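Local coordinates for protein ElaA (Escherichia coli, PDB 5Z6N), which belongs to the GNAT acetyltransferase superfamily and probably transfers the acetyl group of acetyl coenzyme A to an amine, at residues B[2-7]-B[89-94]; B[63-68]-B[73-78]; B[133-138]-B[142-147]. One frame throughout, in Å; residues are numbered along the deposited sequence.

Interaction 1 of 3, residues B[2-7]-B[89-94]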
loop_
_atom_site.group_PDB
_atom_site.type_symbol
_atom_site.label_atom_id
_atom_site.label_comp_id
_atom_site.label_asym_id
_atom_site.label_seq_id
_atom_site.Cartn_x
_atom_site.Cartn_y
_atom_site.Cartn_z
ATOM N N ILE B 2 23.440 7.947 2.929
ATOM C CA ILE B 2 22.149 7.331 3.212
ATOM C C ILE B 2 22.165 6.781 4.630
ATOM O O ILE B 2 23.064 6.014 5.000
ATOM C CB ILE B 2 21.844 6.221 2.191
ATOM C CG1 ILE B 2 21.694 6.807 0.784
ATOM C CG2 ILE B 2 20.607 5.421 2.607
ATOM C CD1 ILE B 2 22.290 5.934 -0.303
ATOM N N GLU B 3 21.178 7.173 5.431
ATOM C CA GLU B 3 20.998 6.596 6.755
ATOM C C GLU B 3 20.138 5.346 6.628
ATOM O O GLU B 3 19.152 5.333 5.884
ATOM C CB GLU B 3 20.364 7.599 7.723
ATOM C CG GLU B 3 18.864 7.820 7.552
ATOM C CD GLU B 3 18.244 8.578 8.716
ATOM O OE1 GLU B 3 17.472 9.527 8.462
ATOM O OE2 GLU B 3 18.526 8.224 9.881
ATOM N N TRP B 4 20.534 4.289 7.326
ATOM C CA TRP B 4 19.808 3.032 7.304
ATOM C C TRP B 4 19.128 2.802 8.646
ATOM O O TRP B 4 19.655 3.164 9.703
ATOM C CB TRP B 4 20.736 1.859 6.977
ATOM C CG TRP B 4 21.337 1.948 5.608
ATOM C CD1 TRP B 4 22.492 2.586 5.265
ATOM C CD2 TRP B 4 20.818 1.379 4.397
ATOM N NE1 TRP B 4 22.724 2.453 3.918
ATOM C CE2 TRP B 4 21.711 1.717 3.362
ATOM C CE3 TRP B 4 19.683 0.623 4.086
ATOM C CZ2 TRP B 4 21.505 1.325 2.039
ATOM C CZ3 TRP B 4 19.480 0.236 2.769
ATOM C CH2 TRP B 4 20.387 0.590 1.766
ATOM N N GLN B 5 17.937 2.214 8.588
ATOM C CA GLN B 5 17.183 1.849 9.778
ATOM C C GLN B 5 16.789 0.385 9.677
ATOM O O GLN B 5 16.236 -0.043 8.660
ATOM C CB GLN B 5 15.942 2.734 9.943
ATOM C CG GLN B 5 16.221 4.224 9.847
ATOM C CD GLN B 5 15.016 5.059 10.235
ATOM O OE1 GLN B 5 13.913 4.825 9.756
ATOM N NE2 GLN B 5 15.220 6.035 11.108
ATOM N N ASP B 6 17.094 -0.379 10.723
ATOM C CA ASP B 6 16.786 -1.802 10.808
ATOM C C ASP B 6 15.646 -1.926 11.815
ATOM O O ASP B 6 15.857 -2.092 13.014
ATOM C CB ASP B 6 18.049 -2.614 11.216
ATOM C CG ASP B 6 17.736 -4.059 11.575
ATOM O OD1 ASP B 6 16.652 -4.554 11.204
ATOM O OD2 ASP B 6 18.600 -4.717 12.192
ATOM N N LEU B 7 14.423 -1.854 11.307
ATOM C CA LEU B 7 13.241 -1.712 12.146
ATOM C C LEU B 7 12.539 -3.053 12.294
ATOM O O LEU B 7 12.134 -3.657 11.295
ATOM C CB LEU B 7 12.283 -0.687 11.541
ATOM C CG LEU B 7 12.811 0.733 11.314
ATOM C CD1 LEU B 7 11.665 1.699 11.212
ATOM C CD2 LEU B 7 13.773 1.173 12.409
ATOM N N GLU B 89 24.693 2.255 -8.846
ATOM C CA GLU B 89 25.661 3.032 -8.083
ATOM C C GLU B 89 25.937 2.604 -6.644
ATOM O O GLU B 89 26.118 3.458 -5.769
ATOM C CB GLU B 89 25.252 4.505 -8.113
ATOM C CG GLU B 89 26.400 5.481 -8.010
ATOM C CD GLU B 89 26.110 6.773 -8.737
ATOM O OE1 GLU B 89 25.002 6.898 -9.299
ATOM O OE2 GLU B 89 26.986 7.663 -8.749
ATOM N N LYS B 90 25.972 1.295 -6.386
ATOM C CA LYS B 90 26.516 0.649 -5.194
ATOM C C LYS B 90 25.483 0.590 -4.062
ATOM O O LYS B 90 25.735 -0.091 -3.065
ATOM C CB LYS B 90 27.790 1.325 -4.646
ATOM C CG LYS B 90 29.058 0.472 -4.679
ATOM C CD LYS B 90 30.289 1.364 -4.527
ATOM C CE LYS B 90 31.570 0.570 -4.273
ATOM N NZ LYS B 90 32.020 -0.254 -5.433
ATOM N N VAL B 91 24.339 1.272 -4.167
ATOM C CA VAL B 91 23.392 1.286 -3.053
ATOM C C VAL B 91 22.719 -0.073 -2.893
ATOM O O VAL B 91 22.469 -0.527 -1.770
ATOM C CB VAL B 91 22.364 2.419 -3.236
ATOM C CG1 VAL B 91 21.681 2.302 -4.577
ATOM C CG2 VAL B 91 21.337 2.400 -2.108
ATOM N N GLY B 92 22.421 -0.749 -4.005
ATOM C CA GLY B 92 21.842 -2.080 -3.910
ATOM C C GLY B 92 22.755 -3.052 -3.189
ATOM O O GLY B 92 22.303 -3.852 -2.364
ATOM N N GLN B 93 24.056 -2.990 -3.484
ATOM C CA GLN B 93 25.031 -3.789 -2.751
ATOM C C GLN B 93 25.064 -3.412 -1.275
ATOM O O GLN B 93 25.327 -4.269 -0.422
ATOM C CB GLN B 93 26.413 -3.627 -3.394
ATOM C CG GLN B 93 27.588 -4.085 -2.547
ATOM C CD GLN B 93 28.187 -2.957 -1.729
ATOM O OE1 GLN B 93 28.462 -1.876 -2.252
ATOM N NE2 GLN B 93 28.389 -3.201 -0.438
ATOM N N GLN B 94 24.786 -2.147 -0.952
ATOM C CA GLN B 94 24.760 -1.734 0.448
ATOM C C GLN B 94 23.510 -2.249 1.155
ATOM O O GLN B 94 23.583 -2.708 2.301
ATOM C CB GLN B 94 24.852 -0.212 0.547
ATOM C CG GLN B 94 26.261 0.329 0.393
ATOM C CD GLN B 94 26.278 1.775 -0.059
ATOM O OE1 GLN B 94 27.094 2.169 -0.891
ATOM N NE2 GLN B 94 25.364 2.572 0.480
#
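Ile2 and Val91 open the contact with a single methyl-to-methyl touch: CD1 of Ile2 comes within 4.1 Å of CG2 of Val91, the two side chains crossing at about a right angle. The isoleucine's other branch, CG2, lies 3.8 Å above one face of the Trp4 ring, over its rim, so residues 2 and 4 present one apolar surface. Trp4 then supplies most of the area from its strand. With CG anti to the carbonyl carbon (chi1 -64°), the indole reaches out to the helix, benzo end first. Its CZ2 lies 4.0 Å from CB of Gln94 and 4.3 Å from CG2 of Val91, while CH2 approaches the Val91 carbonyl O obliquely. The ring plane and the Gln94 amide are turned 75° apart; it is the aliphatic root of the glutamine that is used. Residues 89-94 run into the helix start with Lys90 as N-cap, the region that in GNAT enzymes typically holds the coenzyme A pyrophosphate. Beyond the contact, Lys98 of helix 91-106 makes a cation-pi interaction with Trp4, whose side chain also touches Ile51 on the adjacent antiparallel strand 49-54.

Interaction 2 of 3, residues B[63-68]-B[73-78]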
loop_
_atom_site.group_PDB
_atom_site.type_symbol
_atom_site.label_atom_id
_atom_site.label_comp_id
_atom_site.label_asym_id
_atom_site.label_seq_id
_atom_site.Cartn_x
_atom_site.Cartn_y
_atom_site.Cartn_z
ATOM N N ALA B 63 14.099 -3.330 2.045
ATOM C CA ALA B 63 13.965 -4.779 1.992
ATOM C C ALA B 63 13.329 -5.244 3.292
ATOM O O ALA B 63 13.536 -4.641 4.349
ATOM C CB ALA B 63 15.314 -5.470 1.770
ATOM N N ARG B 64 12.537 -6.310 3.205
ATOM C CA ARG B 64 11.888 -6.880 4.374
ATOM C C ARG B 64 12.350 -8.317 4.579
ATOM O O ARG B 64 12.769 -9.003 3.638
ATOM C CB ARG B 64 10.353 -6.829 4.268
ATOM C CG ARG B 64 9.711 -8.127 3.815
ATOM C CD ARG B 64 8.182 -8.006 3.775
ATOM N NE ARG B 64 7.608 -8.998 2.884
ATOM C CZ ARG B 64 6.310 -9.084 2.618
ATOM N NH1 ARG B 64 5.454 -8.242 3.186
ATOM N NH2 ARG B 64 5.852 -10.015 1.790
ATOM N N ILE B 65 12.264 -8.756 5.830
ATOM C CA ILE B 65 12.812 -10.027 6.273
ATOM C C ILE B 65 11.709 -10.798 6.982
ATOM O O ILE B 65 11.169 -10.327 7.991
ATOM C CB ILE B 65 14.011 -9.818 7.209
ATOM C CG1 ILE B 65 15.077 -8.948 6.541
ATOM C CG2 ILE B 65 14.572 -11.141 7.640
ATOM C CD1 ILE B 65 16.182 -8.546 7.483
ATOM N N LEU B 66 11.381 -11.979 6.470
ATOM C CA LEU B 66 10.371 -12.833 7.078
ATOM C C LEU B 66 11.041 -13.919 7.913
ATOM O O LEU B 66 11.946 -14.613 7.434
ATOM C CB LEU B 66 9.469 -13.456 6.010
ATOM C CG LEU B 66 8.869 -12.477 4.995
ATOM C CD1 LEU B 66 7.988 -13.194 4.002
ATOM C CD2 LEU B 66 8.098 -11.364 5.677
ATOM N N LYS B 67 10.610 -14.045 9.166
ATOM C CA LYS B 67 11.049 -15.108 10.067
ATOM C C LYS B 67 9.798 -15.925 10.382
ATOM O O LYS B 67 9.048 -15.612 11.310
ATOM C CB LYS B 67 11.714 -14.552 11.326
ATOM C CG LYS B 67 12.070 -15.620 12.342
ATOM C CD LYS B 67 13.048 -16.629 11.749
ATOM C CE LYS B 67 13.042 -17.929 12.537
ATOM N NZ LYS B 67 12.302 -19.014 11.827
ATOM N N SER B 68 9.606 -16.975 9.642
ATOM C CA SER B 68 8.405 -17.735 9.756
ATOM C C SER B 68 8.543 -19.143 9.202
ATOM O O SER B 68 9.593 -19.539 8.810
ATOM C CB SER B 68 7.258 -17.016 9.043
ATOM O OG SER B 68 7.495 -16.932 7.649
ATOM N N GLU B 73 11.929 -23.705 8.473
ATOM C CA GLU B 73 12.379 -23.117 7.218
ATOM C C GLU B 73 13.198 -21.838 7.388
ATOM O O GLU B 73 13.121 -21.194 8.444
ATOM C CB GLU B 73 11.161 -22.691 6.393
ATOM C CG GLU B 73 10.001 -23.651 6.420
ATOM C CD GLU B 73 8.928 -23.205 7.382
ATOM O OE1 GLU B 73 9.054 -22.092 7.933
ATOM O OE2 GLU B 73 7.944 -23.950 7.560
ATOM N N PRO B 74 14.008 -21.432 6.380
ATOM C CA PRO B 74 14.913 -20.296 6.593
ATOM C C PRO B 74 14.396 -18.869 6.704
ATOM O O PRO B 74 13.193 -18.594 6.658
ATOM C CB PRO B 74 15.793 -20.443 5.349
ATOM C CG PRO B 74 14.812 -20.786 4.294
ATOM C CD PRO B 74 13.867 -21.748 4.960
ATOM N N VAL B 75 15.350 -17.951 6.861
ATOM C CA VAL B 75 15.078 -16.524 6.774
ATOM C C VAL B 75 14.793 -16.161 5.323
ATOM O O VAL B 75 15.529 -16.560 4.412
ATOM C CB VAL B 75 16.272 -15.728 7.317
ATOM C CG1 VAL B 75 15.887 -14.302 7.543
ATOM C CG2 VAL B 75 16.806 -16.357 8.593
ATOM N N VAL B 76 13.725 -15.400 5.096
ATOM C CA VAL B 76 13.331 -14.983 3.755
ATOM C C VAL B 76 13.636 -13.503 3.596
ATOM O O VAL B 76 13.270 -12.693 4.456
ATOM C CB VAL B 76 11.843 -15.266 3.482
ATOM C CG1 VAL B 76 11.350 -14.448 2.284
ATOM C CG2 VAL B 76 11.622 -16.759 3.256
ATOM N N ILE B 77 14.311 -13.154 2.502
ATOM C CA ILE B 77 14.505 -11.769 2.089
ATOM C C ILE B 77 13.624 -11.516 0.874
ATOM O O ILE B 77 13.517 -12.372 -0.012
ATOM C CB ILE B 77 15.981 -11.465 1.771
ATOM C CG1 ILE B 77 16.850 -11.625 3.015
ATOM C CG2 ILE B 77 16.139 -10.063 1.205
ATOM C CD1 ILE B 77 18.307 -11.320 2.759
ATOM N N GLY B 78 12.983 -10.354 0.838
ATOM C CA GLY B 78 12.128 -10.015 -0.284
ATOM C C GLY B 78 11.839 -8.531 -0.309
ATOM O O GLY B 78 12.218 -7.786 0.601
HETATM O O HOH W 1 12.367 -18.368 8.976
#
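Strands 63-67 and 75-78 run antiparallel, 157° between their directions and their axes 4.7 Å apart at closest approach, with Arg64-Gly78 and Leu66-Val76 as hydrogen-bonded pairs. In the first, Arg64 N reaches Gly78 O at 3.0 Å and Gly78 N returns to Arg64 O; in the second, Leu66 N reaches Val76 O at 2.9 Å, and Val76 N gives a nearly straight bond (176°) to Leu66 O. Between them, Ile65 and Ile77 face each other as a non-hydrogen-bonded pair. Leu66 and Val76 meet on one side of the sheet, CB to CB at 3.9 Å, with the Leu66 CD1 methyl beside CG1 of Val76. Arg64 is on that side too, its extended chain ending in salt bridges to Asp40 and Asp43. This is the beta hairpin of strands 59-67 and 75-82, at the middle of the GNAT sheet. Ile65, Val75 and Ile77 point to the other side, where helix 91-106 covers Ile65 and Val75. Here the packing is diagonal: CG2 of Ile65, anti to its own N, leans on CG1 of Val75. Near the turn, Lys67 bends at its second torsion (chi2 60°) and its NZ donates to a water at 2.9 Å, which also lies beside Pro74 O, too close for that link to be trusted. Glu73, poorly ordered, accepts at OE1 from the backbone N of Asp69.

Interaction 3 of 3, residues B[133-138]-B[142-147]; sequences TEVYEE and PHIGMA
The last hairpin of the GNAT fold, between strands 129-131 and 143-148, is closed here by residues 133-138 folding back along the start of the final strand, with Tyr136 and His143 as its single antiparallel bridge. Tyr136 N gives a fairly straight bond (166°) to His143 O at 2.9 Å. The return bond, His143 N to Tyr136 O, is modelled too short for its length to be trusted. The tyrosine CG stands between its own N and carbonyl carbon (chi1 66°), which folds the phenol back over the strand, one ring face above CB of His143. At the ring edge, in plane, lies the carbonyl O of Glu134. On the imidazole, Glu138 makes a CH-pi contact: its CG sits 3.5 Å from the ring centroid, 17° off the normal, and its CB is close to NE2 as well. The carboxylate does not pair with the ring; OE1 stays 4.4 Å from ND1. An alanine at His143 would probably leave the Glu138 methylenes without the flat surface they rest on and free that side chain to turn. On one side of the bridge Val135 CG2 meets CD1 of Ile144 at 3.5 Å; on the other Glu137 lies alongside Pro142, OE2 near CD. Thr133 packs its side chain directly against the backbone of Gly145. The contact is mostly at the surface, yet the final strand runs inward from it, its backbone bonded to Leu114 of strand 112-117 through Met146 and to Ile130 of strand 129-131 through Ala147. Ile144 meanwhile touches Gln121 of helix 121-124 and Pro131.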
loop_
_atom_site.group_PDB
_atom_site.type_symbol
_atom_site.label_atom_id
_atom_site.label_comp_id
_atom_site.label_asym_id
_atom_site.label_seq_id
_atom_site.Cartn_x
_atom_site.Cartn_y
_atom_site.Cartn_z
ATOM N N THR B 133 16.501 -23.723 -7.381
ATOM C CA THR B 133 15.198 -23.737 -8.029
ATOM C C THR B 133 15.422 -23.782 -9.538
ATOM O O THR B 133 16.515 -23.481 -10.019
ATOM C CB THR B 133 14.397 -22.505 -7.576
ATOM O OG1 THR B 133 13.934 -22.709 -6.236
ATOM C CG2 THR B 133 13.205 -22.211 -8.445
ATOM N N GLU B 134 14.398 -24.230 -10.270
ATOM C CA GLU B 134 14.347 -24.119 -11.724
ATOM C C GLU B 134 13.806 -22.753 -12.141
ATOM O O GLU B 134 12.996 -22.140 -11.443
ATOM C CB GLU B 134 13.454 -25.208 -12.325
ATOM C CG GLU B 134 14.089 -26.585 -12.439
ATOM C CD GLU B 134 15.435 -26.546 -13.127
ATOM O OE1 GLU B 134 16.447 -26.524 -12.404
ATOM O OE2 GLU B 134 15.481 -26.542 -14.376
ATOM N N VAL B 135 14.246 -22.280 -13.307
ATOM C CA VAL B 135 13.735 -21.009 -13.807
ATOM C C VAL B 135 12.245 -21.144 -14.092
ATOM O O VAL B 135 11.813 -22.053 -14.815
ATOM C CB VAL B 135 14.501 -20.559 -15.061
ATOM C CG1 VAL B 135 13.857 -19.305 -15.647
ATOM C CG2 VAL B 135 15.955 -20.287 -14.733
ATOM N N TYR B 136 11.452 -20.252 -13.505
ATOM C CA TYR B 136 10.021 -20.192 -13.777
ATOM C C TYR B 136 9.588 -18.729 -13.760
ATOM O O TYR B 136 10.402 -17.815 -13.603
ATOM C CB TYR B 136 9.222 -21.059 -12.794
ATOM C CG TYR B 136 9.250 -20.602 -11.358
ATOM C CD1 TYR B 136 10.363 -20.820 -10.561
ATOM C CD2 TYR B 136 8.151 -19.971 -10.789
ATOM C CE1 TYR B 136 10.391 -20.407 -9.243
ATOM C CE2 TYR B 136 8.168 -19.556 -9.469
ATOM C CZ TYR B 136 9.292 -19.779 -8.702
ATOM O OH TYR B 136 9.323 -19.376 -7.389
ATOM N N GLU B 137 8.282 -18.517 -13.900
ATOM C CA GLU B 137 7.733 -17.270 -14.407
ATOM C C GLU B 137 6.737 -16.656 -13.435
ATOM O O GLU B 137 5.916 -17.359 -12.837
ATOM C CB GLU B 137 7.050 -17.519 -15.757
ATOM C CG GLU B 137 6.081 -16.446 -16.205
ATOM C CD GLU B 137 6.707 -15.473 -17.175
ATOM O OE1 GLU B 137 5.998 -14.548 -17.624
ATOM O OE2 GLU B 137 7.907 -15.632 -17.489
ATOM N N GLU B 138 6.829 -15.334 -13.278
ATOM C CA GLU B 138 5.762 -14.538 -12.690
ATOM C C GLU B 138 5.405 -13.349 -13.570
ATOM O O GLU B 138 4.320 -12.781 -13.404
ATOM C CB GLU B 138 6.107 -14.150 -11.244
ATOM C CG GLU B 138 6.429 -15.347 -10.357
ATOM C CD GLU B 138 5.540 -15.435 -9.137
ATOM O OE1 GLU B 138 5.301 -14.390 -8.497
ATOM O OE2 GLU B 138 5.078 -16.552 -8.819
ATOM N N PRO B 142 10.655 -14.208 -15.460
ATOM C CA PRO B 142 11.614 -15.243 -15.087
ATOM C C PRO B 142 12.128 -15.104 -13.659
ATOM O O PRO B 142 12.722 -14.085 -13.307
ATOM C CB PRO B 142 12.739 -15.032 -16.100
ATOM C CG PRO B 142 12.044 -14.457 -17.329
ATOM C CD PRO B 142 10.659 -14.001 -16.915
ATOM N N HIS B 143 11.881 -16.130 -12.845
ATOM C CA HIS B 143 12.295 -16.163 -11.451
ATOM C C HIS B 143 13.154 -17.390 -11.181
ATOM O O HIS B 143 13.003 -18.433 -11.825
ATOM C CB HIS B 143 11.092 -16.188 -10.493
ATOM C CG HIS B 143 10.279 -14.932 -10.501
ATOM N ND1 HIS B 143 9.651 -14.451 -9.372
ATOM C CD2 HIS B 143 9.975 -14.067 -11.498
ATOM C CE1 HIS B 143 9.011 -13.334 -9.668
ATOM N NE2 HIS B 143 9.188 -13.082 -10.953
ATOM N N ILE B 144 14.055 -17.253 -10.213
ATOM C CA ILE B 144 14.796 -18.377 -9.662
ATOM C C ILE B 144 14.792 -18.234 -8.147
ATOM O O ILE B 144 14.901 -17.122 -7.616
ATOM C CB ILE B 144 16.240 -18.458 -10.214
ATOM C CG1 ILE B 144 16.781 -19.883 -10.111
ATOM C CG2 ILE B 144 17.174 -17.496 -9.506
ATOM C CD1 ILE B 144 16.352 -20.751 -11.249
ATOM N N GLY B 145 14.605 -19.351 -7.454
ATOM C CA GLY B 145 14.751 -19.357 -6.013
ATOM C C GLY B 145 16.215 -19.515 -5.641
ATOM O O GLY B 145 16.944 -20.318 -6.224
ATOM N N MET B 146 16.644 -18.721 -4.666
ATOM C CA MET B 146 18.039 -18.676 -4.264
ATOM C C MET B 146 18.127 -18.699 -2.747
ATOM O O MET B 146 17.196 -18.302 -2.042
ATOM C CB MET B 146 18.737 -17.427 -4.823
ATOM C CG MET B 146 18.681 -17.334 -6.338
ATOM S SD MET B 146 19.443 -15.853 -7.018
ATOM C CE MET B 146 21.126 -16.423 -7.219
ATOM N N ALA B 147 19.264 -19.177 -2.247
ATOM C CA ALA B 147 19.482 -19.240 -0.814
ATOM C C ALA B 147 20.972 -19.130 -0.530
ATOM O O ALA B 147 21.811 -19.521 -1.344
ATOM C CB ALA B 147 18.907 -20.524 -0.206
#

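All three interactions reach the same sheet, but at different places across it. Interaction 2 lies in its middle, nested in the chain between the two segments of interaction 1, and joins two neighbouring strands through a ladder of backbone bonds with buried aliphatic residues on one face. Interaction 1 works by side-chain packing, mainly of apolar atoms, with no hydrogen bond between its segments, tying the outermost strand 3-8 to the start of the helix that follows strand 75-82. Interaction 3, about 25 Å from interaction 1 between centres, is the most exposed: one beta bridge flanked by ring and carboxylate-bearing side chains. Interactions 2 and 3 are both hairpin contacts, yet only interaction 2 pairs two regular strands.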